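Local coordinates for hypothetical protein TA0175 (Thermoplasma acidophilum, PDB 1KYT) that dephosphorylates 2-phosphoglycolate to glycolate and phosphate with magnesium as cofactor, and less efficiently releases phosphate from inorganic pyrophosphate, at residues L167-I172 with Q186-K191. The protein carries 1 engineered substitution. Residues are numbered along the deposited sequence; the frame is centred on the assembly and turned at random.
Sequences LEYDEI and QLPVRK
Asp-170 OD2 is gripped twice: Arg-190 NE donates to it at 2.7 Å, on its syn side but tilted out of the carboxylate plane, and a water donates to it at 2.9 Å. Arg-190 NH2 adds a longer bond to Asp-170 OD1, which it meets from above the carboxylate, so this side-on salt bridge is skewed, its two planes 48° apart. Bends at chi2 (72°) and chi3 (64°) turn the edge of the guanidinium to Asp-170; its NH2 also reaches His-3 O, while His-3 ND1 bonds Asp-170 OD1. The same water bridges to Pro-188 O at a short 2.5 Å. On the backbone, Arg-190 N gives a straight bond to Ile-172 O at 2.7 Å, where the parallel neighbours 172-175 and 190-193 of the Rossmann-like HAD core sheet begin to pair. A lysine in place of Arg-190 lacks the side-on pair of N-H donors, and the Asp-170 carboxylate is likely to be less firmly fixed in its rotation. Pro-188 CD sits over the centre of the Tyr-169 ring, a CH-pi contact 3.6 Å from the centroid. Val-189 CG1 approaches Tyr-169 CD1 obliquely at 3.6 Å and also touches Ile-172 CG2. Tyr-169 OH hydrogen-bonds Asn-159 OD1 of helix 154-164 in its own chain; Phe-156 of the second subunit packs on Pro-188.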
# COMPACT_ATOMS: atom_id res chain seq x y z
N LEU A 167 8.93 -12.32 10.49
CA LEU A 167 10.05 -11.42 10.33
C LEU A 167 9.67 -9.98 10.64
O LEU A 167 8.49 -9.63 10.77
CB LEU A 167 10.56 -11.48 8.88
CG LEU A 167 11.08 -12.83 8.36
CD1 LEU A 167 11.53 -12.68 6.90
CD2 LEU A 167 12.24 -13.29 9.22
N GLU A 168 10.69 -9.15 10.81
CA GLU A 168 10.51 -7.73 11.02
C GLU A 168 10.70 -7.23 9.60
O GLU A 168 11.37 -7.89 8.81
CB GLU A 168 11.63 -7.18 11.91
CG GLU A 168 11.66 -7.76 13.31
CD GLU A 168 10.39 -7.46 14.09
OE1 GLU A 168 9.95 -6.29 14.09
OE2 GLU A 168 9.84 -8.40 14.71
N TYR A 169 10.09 -6.10 9.26
CA TYR A 169 10.24 -5.55 7.92
C TYR A 169 11.70 -5.37 7.52
O TYR A 169 12.08 -5.62 6.38
CB TYR A 169 9.54 -4.18 7.83
CG TYR A 169 8.05 -4.25 7.61
CD1 TYR A 169 7.52 -4.87 6.48
CD2 TYR A 169 7.17 -3.65 8.51
CE1 TYR A 169 6.14 -4.90 6.25
CE2 TYR A 169 5.79 -3.67 8.29
CZ TYR A 169 5.28 -4.29 7.16
OH TYR A 169 3.93 -4.29 6.94
N ASP A 170 12.53 -4.94 8.46
CA ASP A 170 13.93 -4.72 8.14
C ASP A 170 14.75 -5.98 7.94
O ASP A 170 15.95 -5.91 7.71
CB ASP A 170 14.62 -3.83 9.18
CG ASP A 170 15.88 -3.19 8.63
OD1 ASP A 170 16.84 -3.00 9.39
OD2 ASP A 170 15.90 -2.87 7.42
N GLU A 171 14.10 -7.15 8.05
CA GLU A 171 14.79 -8.41 7.80
C GLU A 171 14.43 -8.84 6.38
O GLU A 171 14.88 -9.88 5.90
CB GLU A 171 14.33 -9.48 8.80
CG GLU A 171 14.73 -9.18 10.23
CD GLU A 171 14.25 -10.24 11.19
OE1 GLU A 171 13.02 -10.42 11.34
OE2 GLU A 171 15.11 -10.91 11.80
N ILE A 172 13.62 -8.02 5.72
CA ILE A 172 13.17 -8.31 4.37
C ILE A 172 13.76 -7.33 3.38
O ILE A 172 13.79 -6.13 3.62
CB ILE A 172 11.63 -8.22 4.25
CG1 ILE A 172 10.96 -9.33 5.06
CG2 ILE A 172 11.20 -8.28 2.75
CD1 ILE A 172 9.47 -9.17 5.15
N GLN A 186 7.14 0.86 -0.83
CA GLN A 186 6.70 1.84 0.14
C GLN A 186 6.57 1.23 1.54
O GLN A 186 6.26 1.93 2.49
CB GLN A 186 5.41 2.52 -0.31
CG GLN A 186 4.23 1.61 -0.66
CD GLN A 186 3.37 1.25 0.55
OE1 GLN A 186 2.85 2.12 1.25
NE2 GLN A 186 3.19 -0.05 0.77
N LEU A 187 6.81 -0.08 1.65
CA LEU A 187 6.78 -0.75 2.95
C LEU A 187 8.10 -0.46 3.67
O LEU A 187 9.07 -0.06 3.03
CB LEU A 187 6.60 -2.26 2.80
CG LEU A 187 5.29 -2.75 2.17
CD1 LEU A 187 5.37 -4.25 1.94
CD2 LEU A 187 4.12 -2.41 3.08
N PRO A 188 8.16 -0.68 4.99
CA PRO A 188 9.38 -0.43 5.77
C PRO A 188 10.48 -1.47 5.61
O PRO A 188 11.29 -1.67 6.51
CB PRO A 188 8.86 -0.37 7.22
CG PRO A 188 7.37 -0.21 7.08
CD PRO A 188 7.06 -1.05 5.89
N VAL A 189 10.50 -2.11 4.45
CA VAL A 189 11.48 -3.14 4.15
C VAL A 189 12.77 -2.55 3.62
O VAL A 189 12.87 -1.34 3.40
CB VAL A 189 10.93 -4.10 3.10
CG1 VAL A 189 9.71 -4.82 3.63
CG2 VAL A 189 10.55 -3.29 1.84
N ARG A 190 13.77 -3.40 3.42
CA ARG A 190 15.04 -2.96 2.84
C ARG A 190 14.78 -3.00 1.34
O ARG A 190 14.04 -3.86 0.85
CB ARG A 190 16.18 -3.92 3.21
CG ARG A 190 17.55 -3.28 3.08
CD ARG A 190 17.79 -2.26 4.19
NE ARG A 190 17.80 -2.89 5.51
CZ ARG A 190 18.80 -3.64 5.97
NH1 ARG A 190 19.87 -3.85 5.21
NH2 ARG A 190 18.73 -4.20 7.17
N LYS A 191 15.40 -2.08 0.60
CA LYS A 191 15.18 -1.96 -0.83
C LYS A 191 16.42 -1.85 -1.69
O LYS A 191 17.39 -1.18 -1.32
CB LYS A 191 14.32 -0.72 -1.09
CG LYS A 191 12.99 -0.71 -0.37
CD LYS A 191 12.38 0.68 -0.45
CE LYS A 191 12.20 1.28 0.91
NZ LYS A 191 11.11 0.59 1.63
O HOH W 1 13.78 -1.23 6.25